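Putative branched-chain amino acid aminotransferase IlvE (Streptococcus mutans, PDB 4DQN) probably transfers the amino group of leucine, isoleucine or valine to 2-oxoglutarate, using pyridoxal 5'-phosphate as cofactor. Local coordinates at residues F16-K30 with D146-G158. Numbering follows the deposited sequence.
Sequences FEYHKLPFRYISYYK and DEYIFTIFAMPVG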
ATOM      1  N   PHE A  16     -18.117  -9.078  12.432  1.00 36.12           N
ATOM      2  CA  PHE A  16     -16.883  -8.343  12.541  1.00 31.00           C
ATOM      3  C   PHE A  16     -17.057  -7.154  11.607  1.00 36.42           C
ATOM      4  O   PHE A  16     -16.922  -7.291  10.392  1.00 35.30           O
ATOM      5  CB  PHE A  16     -15.731  -9.231  12.090  1.00 33.54           C
ATOM      6  CG  PHE A  16     -14.370  -8.694  12.443  1.00 34.84           C
ATOM      7  CD1 PHE A  16     -13.648  -7.944  11.518  1.00 35.92           C
ATOM      8  CD2 PHE A  16     -13.807  -8.960  13.688  1.00 33.60           C
ATOM      9  CE1 PHE A  16     -12.391  -7.448  11.823  1.00 37.16           C
ATOM     10  CE2 PHE A  16     -12.535  -8.471  14.013  1.00 36.30           C
ATOM     11  CZ  PHE A  16     -11.830  -7.707  13.074  1.00 35.23           C
ATOM     12  N   GLU A  17     -17.401  -5.999  12.167  1.00 32.55           N
ATOM     13  CA  GLU A  17     -17.608  -4.801  11.356  1.00 34.97           C
ATOM     14  C   GLU A  17     -17.429  -3.538  12.197  1.00 32.95           C
ATOM     15  O   GLU A  17     -17.404  -3.598  13.425  1.00 27.67           O
ATOM     16  CB  GLU A  17     -18.999  -4.811  10.736  1.00 33.83           C
ATOM     17  CG  GLU A  17     -20.107  -4.527  11.718  1.00 34.68           C
ATOM     18  CD  GLU A  17     -21.486  -4.599  11.079  1.00 42.61           C
ATOM     19  OE1 GLU A  17     -22.484  -4.651  11.833  1.00 42.62           O
ATOM     20  OE2 GLU A  17     -21.574  -4.601   9.831  1.00 44.14           O
ATOM     21  N   TYR A  18     -17.310  -2.397  11.529  1.00 28.67           N
ATOM     22  CA  TYR A  18     -17.120  -1.125  12.214  1.00 26.12           C
ATOM     23  C   TYR A  18     -18.369  -0.726  12.979  1.00 29.79           C
ATOM     24  O   TYR A  18     -19.480  -0.886  12.479  1.00 28.49           O
ATOM     25  CB  TYR A  18     -16.805  -0.021  11.194  1.00 26.37           C
ATOM     26  CG  TYR A  18     -16.601   1.336  11.853  1.00 29.20           C
ATOM     27  CD1 TYR A  18     -15.418   1.624  12.543  1.00 25.64           C
ATOM     28  CD2 TYR A  18     -17.592   2.314  11.810  1.00 26.82           C
ATOM     29  CE1 TYR A  18     -15.224   2.865  13.159  1.00 24.49           C
ATOM     30  CE2 TYR A  18     -17.407   3.556  12.423  1.00 25.93           C
ATOM     31  CZ  TYR A  18     -16.222   3.820  13.092  1.00 25.69           C
ATOM     32  OH  TYR A  18     -16.046   5.049  13.713  1.00 24.06           O
ATOM     33  N   HIS A  19     -18.168  -0.209  14.189  1.00 28.20           N
ATOM     34  CA  HIS A  19     -19.185   0.515  14.941  1.00 31.44           C
ATOM     35  C   HIS A  19     -18.523   1.799  15.396  1.00 28.04           C
ATOM     36  O   HIS A  19     -17.340   1.797  15.734  1.00 24.26           O
ATOM     37  CB  HIS A  19     -19.625  -0.274  16.184  1.00 31.65           C
ATOM     38  CG  HIS A  19     -20.159  -1.638  15.880  1.00 33.22           C
ATOM     39  ND1 HIS A  19     -21.485  -1.973  16.050  1.00 41.04           N
ATOM     40  CD2 HIS A  19     -19.548  -2.753  15.411  1.00 30.42           C
ATOM     41  CE1 HIS A  19     -21.670  -3.232  15.697  1.00 34.25           C
ATOM     42  NE2 HIS A  19     -20.511  -3.728  15.303  1.00 34.37           N
ATOM     43  N   LYS A  20     -19.272   2.895  15.404  1.00 28.78           N
ATOM     44  CA  LYS A  20     -18.757   4.159  15.934  1.00 29.61           C
ATOM     45  C   LYS A  20     -19.047   4.288  17.427  1.00 31.36           C
ATOM     46  O   LYS A  20     -20.164   4.617  17.825  1.00 30.54           O
ATOM     47  CB  LYS A  20     -19.374   5.335  15.177  1.00 27.74           C
ATOM     48  CG  LYS A  20     -18.806   6.693  15.570  1.00 31.53           C
ATOM     49  CD  LYS A  20     -19.525   7.803  14.799  1.00 37.03           C
ATOM     50  CE  LYS A  20     -19.412   9.126  15.537  1.00 43.51           C
ATOM     51  NZ  LYS A  20     -20.609   9.990  15.292  1.00 58.80           N
ATOM     52  N   LEU A  21     -18.038   4.029  18.251  1.00 27.68           N
ATOM     53  CA  LEU A  21     -18.189   4.086  19.704  1.00 28.20           C
ATOM     54  C   LEU A  21     -17.952   5.513  20.212  1.00 28.59           C
ATOM     55  O   LEU A  21     -17.394   6.339  19.489  1.00 28.08           O
ATOM     56  CB  LEU A  21     -17.236   3.081  20.378  1.00 26.49           C
ATOM     57  CG  LEU A  21     -17.837   1.705  20.722  1.00 30.20           C
ATOM     58  CD1 LEU A  21     -18.555   1.113  19.536  1.00 28.26           C
ATOM     59  CD2 LEU A  21     -16.770   0.728  21.217  1.00 25.92           C
ATOM     60  N   PRO A  22     -18.404   5.827  21.439  1.00 27.99           N
ATOM     61  CA  PRO A  22     -18.269   7.217  21.910  1.00 31.90           C
ATOM     62  C   PRO A  22     -16.845   7.797  21.937  1.00 30.59           C
ATOM     63  O   PRO A  22     -16.704   8.973  21.594  1.00 28.69           O
ATOM     64  CB  PRO A  22     -18.830   7.162  23.337  1.00 32.45           C
ATOM     65  CG  PRO A  22     -19.800   6.027  23.314  1.00 36.97           C
ATOM     66  CD  PRO A  22     -19.199   5.006  22.372  1.00 34.90           C
ATOM     67  N   PHE A  23     -15.825   7.026  22.317  1.00 26.91           N
ATOM     68  CA  PHE A  23     -14.480   7.596  22.473  1.00 28.61           C
ATOM     69  C   PHE A  23     -13.404   6.821  21.718  1.00 28.47           C
ATOM     70  O   PHE A  23     -13.465   5.592  21.653  1.00 25.88           O
ATOM     71  CB  PHE A  23     -14.103   7.649  23.962  1.00 30.20           C
ATOM     72  CG  PHE A  23     -15.029   8.492  24.778  1.00 32.62           C
ATOM     73  CD1 PHE A  23     -14.917   9.880  24.761  1.00 32.45           C
ATOM     74  CD2 PHE A  23     -16.028   7.907  25.538  1.00 34.15           C
ATOM     75  CE1 PHE A  23     -15.789  10.668  25.496  1.00 35.50           C
ATOM     76  CE2 PHE A  23     -16.901   8.687  26.278  1.00 33.81           C
ATOM     77  CZ  PHE A  23     -16.784  10.068  26.254  1.00 35.13           C
ATOM     78  N   ARG A  24     -12.442   7.540  21.128  1.00 25.88           N
ATOM     79  CA  ARG A  24     -11.205   6.925  20.625  1.00 28.53           C
ATOM     80  C   ARG A  24     -10.062   7.693  21.208  1.00 25.31           C
ATOM     81  O   ARG A  24     -10.214   8.865  21.560  1.00 24.96           O
ATOM     82  CB  ARG A  24     -10.998   7.089  19.119  1.00 29.95           C
ATOM     83  CG  ARG A  24     -12.102   6.757  18.224  1.00 40.62           C
ATOM     84  CD  ARG A  24     -12.694   8.012  17.644  1.00 29.07           C
ATOM     85  NE  ARG A  24     -13.858   8.324  18.420  1.00 39.34           N
ATOM     86  CZ  ARG A  24     -14.964   7.605  18.392  1.00 30.90           C
ATOM     87  NH1 ARG A  24     -15.087   6.539  17.591  1.00 28.24           N
ATOM     88  NH2 ARG A  24     -15.963   7.983  19.159  1.00 34.68           N
ATOM     89  N   TYR A  25      -8.901   7.048  21.261  1.00 27.44           N
ATOM     90  CA  TYR A  25      -7.649   7.714  21.602  1.00 23.73           C
ATOM     91  C   TYR A  25      -7.009   8.289  20.339  1.00 25.10           C
ATOM     92  O   TYR A  25      -7.065   7.680  19.268  1.00 23.81           O
ATOM     93  CB  TYR A  25      -6.714   6.691  22.237  1.00 24.67           C
ATOM     94  CG  TYR A  25      -5.292   7.135  22.504  1.00 26.46           C
ATOM     95  CD1 TYR A  25      -4.330   7.142  21.489  1.00 27.59           C
ATOM     96  CD2 TYR A  25      -4.896   7.488  23.779  1.00 25.54           C
ATOM     97  CE1 TYR A  25      -3.021   7.516  21.746  1.00 27.59           C
ATOM     98  CE2 TYR A  25      -3.589   7.863  24.049  1.00 31.15           C
ATOM     99  CZ  TYR A  25      -2.661   7.875  23.034  1.00 30.37           C
ATOM    100  OH  TYR A  25      -1.362   8.233  23.320  1.00 33.50           O
ATOM    101  N   ILE A  26      -6.389   9.456  20.466  1.00 25.24           N
ATOM    102  CA  ILE A  26      -5.643  10.040  19.356  1.00 24.93           C
ATOM    103  C   ILE A  26      -4.435  10.809  19.885  1.00 27.35           C
ATOM    104  O   ILE A  26      -4.510  11.483  20.913  1.00 26.26           O
ATOM    105  CB  ILE A  26      -6.536  10.952  18.457  1.00 25.63           C
ATOM    106  CG1 ILE A  26      -5.822  11.297  17.150  1.00 26.16           C
ATOM    107  CG2 ILE A  26      -6.945  12.235  19.198  1.00 26.08           C
ATOM    108  CD1 ILE A  26      -6.757  11.901  16.073  1.00 22.29           C
ATOM    109  N   SER A  27      -3.313  10.681  19.185  1.00 24.07           N
ATOM    110  CA  SER A  27      -2.072  11.332  19.575  1.00 26.01           C
ATOM    111  C   SER A  27      -1.410  11.794  18.291  1.00 28.60           C
ATOM    112  O   SER A  27      -1.456  11.084  17.278  1.00 25.22           O
ATOM    113  CB  SER A  27      -1.159  10.352  20.324  1.00 26.52           C
ATOM    114  OG  SER A  27       0.062  10.971  20.728  1.00 26.46           O
ATOM    115  N   TYR A  28      -0.816  12.982  18.332  1.00 24.86           N
ATOM    116  CA  TYR A  28      -0.186  13.568  17.156  1.00 26.59           C
ATOM    117  C   TYR A  28       1.322  13.617  17.334  1.00 28.66           C
ATOM    118  O   TYR A  28       1.816  13.921  18.424  1.00 27.43           O
ATOM    119  CB  TYR A  28      -0.722  14.992  16.902  1.00 28.36           C
ATOM    120  CG  TYR A  28      -2.196  15.058  16.539  1.00 29.34           C
ATOM    121  CD1 TYR A  28      -3.180  15.011  17.523  1.00 30.71           C
ATOM    122  CD2 TYR A  28      -2.600  15.186  15.216  1.00 34.22           C
ATOM    123  CE1 TYR A  28      -4.530  15.082  17.194  1.00 33.77           C
ATOM    124  CE2 TYR A  28      -3.957  15.266  14.878  1.00 32.24           C
ATOM    125  CZ  TYR A  28      -4.904  15.208  15.876  1.00 33.95           C
ATOM    126  OH  TYR A  28      -6.245  15.274  15.559  1.00 40.78           O
ATOM    127  N   TYR A  29       2.055  13.305  16.266  1.00 26.28           N
ATOM    128  CA  TYR A  29       3.507  13.431  16.273  1.00 26.43           C
ATOM    129  C   TYR A  29       3.874  14.650  15.436  1.00 29.82           C
ATOM    130  O   TYR A  29       3.505  14.749  14.265  1.00 28.93           O
ATOM    131  CB  TYR A  29       4.132  12.163  15.694  1.00 26.42           C
ATOM    132  CG  TYR A  29       5.643  12.079  15.692  1.00 26.56           C
ATOM    133  CD1 TYR A  29       6.393  12.661  14.675  1.00 28.69           C
ATOM    134  CD2 TYR A  29       6.314  11.359  16.670  1.00 27.12           C
ATOM    135  CE1 TYR A  29       7.778  12.556  14.658  1.00 31.12           C
ATOM    136  CE2 TYR A  29       7.704  11.243  16.662  1.00 29.46           C
ATOM    137  CZ  TYR A  29       8.426  11.847  15.648  1.00 31.94           C
ATOM    138  OH  TYR A  29       9.802  11.739  15.623  1.00 33.86           O
ATOM    139  N   LYS A  30       4.573  15.590  16.060  1.00 28.22           N
ATOM    140  CA  LYS A  30       5.076  16.789  15.396  1.00 32.33           C
ATOM    141  C   LYS A  30       6.427  17.148  16.005  1.00 32.67           C
ATOM    142  O   LYS A  30       6.659  16.896  17.188  1.00 34.68           O
ATOM    143  CB  LYS A  30       4.111  17.971  15.587  1.00 36.73           C
ATOM    144  CG  LYS A  30       2.659  17.676  15.214  1.00 41.65           C
ATOM    145  CD  LYS A  30       1.741  18.881  15.410  1.00 46.23           C
ATOM    146  CE  LYS A  30       0.275  18.436  15.392  1.00 45.70           C
ATOM    147  NZ  LYS A  30      -0.689  19.555  15.193  1.00 47.02           N
ATOM    148  N   ASP A 146       6.544  14.270   8.070  1.00 31.08           N
ATOM    149  CA  ASP A 146       7.106  14.643   9.363  1.00 35.22           C
ATOM    150  C   ASP A 146       6.038  14.851  10.435  1.00 34.10           C
ATOM    151  O   ASP A 146       6.358  15.134  11.595  1.00 35.81           O
ATOM    152  CB  ASP A 146       8.115  15.802   9.281  1.00 42.65           C
ATOM    153  CG  ASP A 146       7.583  17.000   8.560  1.00 48.42           C
ATOM    154  OD1 ASP A 146       6.355  17.261   8.619  1.00 50.20           O
ATOM    155  OD2 ASP A 146       8.412  17.700   7.933  1.00 56.52           O
ATOM    156  N   GLU A 147       4.777  14.662  10.048  1.00 25.84           N
ATOM    157  CA  GLU A 147       3.661  14.643  11.006  1.00 29.10           C
ATOM    158  C   GLU A 147       2.952  13.291  10.959  1.00 26.02           C
ATOM    159  O   GLU A 147       2.755  12.732   9.883  1.00 25.05           O
ATOM    160  CB  GLU A 147       2.655  15.759  10.684  1.00 32.31           C
ATOM    161  CG  GLU A 147       3.210  17.177  10.848  1.00 34.59           C
ATOM    162  CD  GLU A 147       2.219  18.242  10.407  1.00 44.19           C
ATOM    163  OE1 GLU A 147       1.012  18.094  10.697  1.00 42.46           O
ATOM    164  OE2 GLU A 147       2.645  19.219   9.752  1.00 50.54           O
ATOM    165  N   TYR A 148       2.574  12.752  12.117  1.00 24.71           N
ATOM    166  CA  TYR A 148       1.884  11.463  12.148  1.00 23.75           C
ATOM    167  C   TYR A 148       0.716  11.484  13.105  1.00 24.04           C
ATOM    168  O   TYR A 148       0.698  12.257  14.074  1.00 24.75           O
ATOM    169  CB  TYR A 148       2.859  10.342  12.546  1.00 24.98           C
ATOM    170  CG  TYR A 148       3.946  10.156  11.516  1.00 25.21           C
ATOM    171  CD1 TYR A 148       5.072  10.970  11.517  1.00 25.76           C
ATOM    172  CD2 TYR A 148       3.826   9.186  10.520  1.00 25.83           C
ATOM    173  CE1 TYR A 148       6.062  10.828  10.553  1.00 26.23           C
ATOM    174  CE2 TYR A 148       4.812   9.024   9.546  1.00 25.43           C
ATOM    175  CZ  TYR A 148       5.929   9.845   9.581  1.00 28.95           C
ATOM    176  OH  TYR A 148       6.913   9.701   8.638  1.00 28.52           O
ATOM    177  N   ILE A 149      -0.267  10.631  12.833  1.00 24.82           N
ATOM    178  CA  ILE A 149      -1.344  10.384  13.793  1.00 23.17           C
ATOM    179  C   ILE A 149      -1.269   8.956  14.279  1.00 22.57           C
ATOM    180  O   ILE A 149      -1.093   8.050  13.474  1.00 23.02           O
ATOM    181  CB  ILE A 149      -2.730  10.639  13.158  1.00 24.68           C
ATOM    182  CG1 ILE A 149      -2.914  12.138  12.907  1.00 23.92           C
ATOM    183  CG2 ILE A 149      -3.856  10.154  14.080  1.00 22.94           C
ATOM    184  CD1 ILE A 149      -4.222  12.494  12.210  1.00 25.66           C
ATOM    185  N   PHE A 150      -1.389   8.755  15.595  1.00 22.39           N
ATOM    186  CA  PHE A 150      -1.634   7.431  16.153  1.00 22.65           C
ATOM    187  C   PHE A 150      -2.995   7.461  16.831  1.00 22.50           C
ATOM    188  O   PHE A 150      -3.236   8.267  17.737  1.00 24.87           O
ATOM    189  CB  PHE A 150      -0.535   7.025  17.151  1.00 21.88           C
ATOM    190  CG  PHE A 150      -0.793   5.695  17.842  1.00 23.87           C
ATOM    191  CD1 PHE A 150      -0.880   4.509  17.108  1.00 22.93           C
ATOM    192  CD2 PHE A 150      -0.938   5.632  19.223  1.00 23.93           C
ATOM    193  CE1 PHE A 150      -1.122   3.273  17.756  1.00 23.74           C
ATOM    194  CE2 PHE A 150      -1.175   4.408  19.882  1.00 25.61           C
ATOM    195  CZ  PHE A 150      -1.264   3.228  19.146  1.00 24.86           C
ATOM    196  N   THR A 151      -3.902   6.604  16.373  1.00 23.23           N
ATOM    197  CA  THR A 151      -5.231   6.546  16.957  1.00 24.44           C
ATOM    198  C   THR A 151      -5.640   5.106  17.253  1.00 25.60           C
ATOM    199  O   THR A 151      -5.253   4.185  16.535  1.00 23.35           O
ATOM    200  CB  THR A 151      -6.275   7.259  16.046  1.00 25.60           C
ATOM    201  OG1 THR A 151      -7.567   7.224  16.662  1.00 25.83           O
ATOM    202  CG2 THR A 151      -6.348   6.615  14.645  1.00 21.78           C
ATOM    203  N   ILE A 152      -6.380   4.902  18.341  1.00 25.91           N
ATOM    204  CA  ILE A 152      -7.005   3.601  18.573  1.00 24.19           C
ATOM    205  C   ILE A 152      -8.499   3.786  18.747  1.00 24.78           C
ATOM    206  O   ILE A 152      -8.945   4.471  19.681  1.00 24.18           O
ATOM    207  CB  ILE A 152      -6.471   2.888  19.835  1.00 22.97           C
ATOM    208  CG1 ILE A 152      -4.936   2.794  19.831  1.00 22.11           C
ATOM    209  CG2 ILE A 152      -7.086   1.490  19.952  1.00 23.16           C
ATOM    210  CD1 ILE A 152      -4.359   2.011  21.050  1.00 22.54           C
ATOM    211  N   PHE A 153      -9.272   3.176  17.850  1.00 22.02           N
ATOM    212  CA  PHE A 153     -10.718   3.122  18.005  1.00 23.54           C
ATOM    213  C   PHE A 153     -11.178   1.678  18.206  1.00 25.24           C
ATOM    214  O   PHE A 153     -10.402   0.739  17.992  1.00 23.17           O
ATOM    215  CB  PHE A 153     -11.464   3.813  16.849  1.00 23.36           C
ATOM    216  CG  PHE A 153     -11.176   3.256  15.478  1.00 23.92           C
ATOM    217  CD1 PHE A 153     -10.106   3.739  14.729  1.00 24.59           C
ATOM    218  CD2 PHE A 153     -12.022   2.312  14.905  1.00 23.37           C
ATOM    219  CE1 PHE A 153      -9.853   3.255  13.454  1.00 24.00           C
ATOM    220  CE2 PHE A 153     -11.777   1.810  13.628  1.00 24.62           C
ATOM    221  CZ  PHE A 153     -10.696   2.291  12.889  1.00 23.35           C
ATOM    222  N   ALA A 154     -12.418   1.509  18.660  1.00 23.46           N
ATOM    223  CA  ALA A 154     -12.889   0.197  19.109  1.00 24.88           C
ATOM    224  C   ALA A 154     -14.295  -0.135  18.633  1.00 25.80           C
ATOM    225  O   ALA A 154     -15.086   0.751  18.306  1.00 26.49           O
ATOM    226  CB  ALA A 154     -12.813   0.101  20.637  1.00 27.81           C
ATOM    227  N   MET A 155     -14.610  -1.426  18.610  1.00 25.50           N
ATOM    228  CA  MET A 155     -15.935  -1.878  18.215  1.00 28.73           C
ATOM    229  C   MET A 155     -16.151  -3.281  18.754  1.00 27.34           C
ATOM    230  O   MET A 155     -15.227  -4.101  18.780  1.00 28.28           O
ATOM    231  CB  MET A 155     -16.093  -1.871  16.688  1.00 27.40           C
ATOM    232  CG  MET A 155     -15.172  -2.846  15.968  1.00 25.84           C
ATOM    233  SD  MET A 155     -14.265  -2.074  14.611  1.00 30.27           S
ATOM    234  CE  MET A 155     -13.129  -1.017  15.529  1.00 25.64           C
ATOM    235  N   PRO A 156     -17.373  -3.563  19.214  1.00 26.40           N
ATOM    236  CA  PRO A 156     -17.641  -4.925  19.677  1.00 27.46           C
ATOM    237  C   PRO A 156     -17.745  -5.878  18.480  1.00 30.32           C
ATOM    238  O   PRO A 156     -18.345  -5.507  17.463  1.00 31.23           O
ATOM    239  CB  PRO A 156     -18.985  -4.778  20.395  1.00 28.45           C
ATOM    240  CG  PRO A 156     -19.663  -3.625  19.698  1.00 32.81           C
ATOM    241  CD  PRO A 156     -18.535  -2.667  19.369  1.00 29.01           C
ATOM    242  N   VAL A 157     -17.141  -7.063  18.569  1.00 30.51           N
ATOM    243  CA  VAL A 157     -17.242  -8.027  17.469  1.00 30.05           C
ATOM    244  C   VAL A 157     -17.734  -9.371  17.999  1.00 34.81           C
ATOM    245  O   VAL A 157     -17.533  -9.679  19.168  1.00 33.97           O
ATOM    246  CB  VAL A 157     -15.899  -8.197  16.705  1.00 31.28           C
ATOM    247  CG1 VAL A 157     -15.459  -6.859  16.090  1.00 28.07           C
ATOM    248  CG2 VAL A 157     -14.801  -8.752  17.610  1.00 30.50           C
ATOM    249  N   GLY A 158     -18.385 -10.162  17.151  1.00 39.10           N
ATOM    250  CA  GLY A 158     -18.994 -11.399  17.607  1.00 41.24           C
ATOM    251  C   GLY A 158     -18.017 -12.556  17.662  1.00 45.41           C
ATOM    252  O   GLY A 158     -16.885 -12.442  17.170  1.00 41.29           O
TER
HETATM  253  O   HOH W   1     -19.137  -6.066  14.828  1.00 32.25           O
HETATM  254  O   HOH W   2     -15.480   3.127  17.135  1.00 23.95           O
HETATM  255  O   HOH W   3     -13.694   4.068  19.464  1.00 25.94           O
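Y25 O takes two donors from strand 147-157. T151 OG1 lies 2.7 Å from Y25 O, and the I152 amide also bonds to that carbonyl. The hydroxyl of T151 gets there because OG1 stands anti to its own backbone N (chi1 -178°). S27 with F150 and Y29 with Y148 are further hydrogen-bonded pairs of this antiparallel register.

On one face of the sheet, the edge of Y148 meets the face of Y29 in an offset edge-to-face pair, with planes at 79°. Y25 CE1 rests 3.8 Å from F150 CD2. On the other face, I149 is shared: its CG2 touches I26 and its CG1 touches Y28.

Residues 16-23, ahead of strand 24-30, are loop and run alongside the C-terminal end of strand 147-157. One water joins H19 O, L21 N and A154 O. Another links E17 N and H19 NE2 to P156 O. P156 CG sits over the H19 ring, 4.3 Å from its centroid, as a CH-pi contact. F16 CD2 packs on V157 CG1 at 3.6 Å; its side chain is about 9 Å from that of K188, the predicted cofactor lysine.

In this class-IV aminotransferase, strand 24-30 lies between strands 33-40 and 147-157 of an antiparallel sheet. K102 bonds to Y25 OH and S27 OG, and D35 also bonds to S27 OG.

Backbone bonds, one threonine hydroxyl and apolar contacts on both faces thus join the strands. R24 salt-bridges E49 of the second subunit through NH1, and Y18 OH hydrogen-bonds it, so the contact extends polar links into the dimer interface.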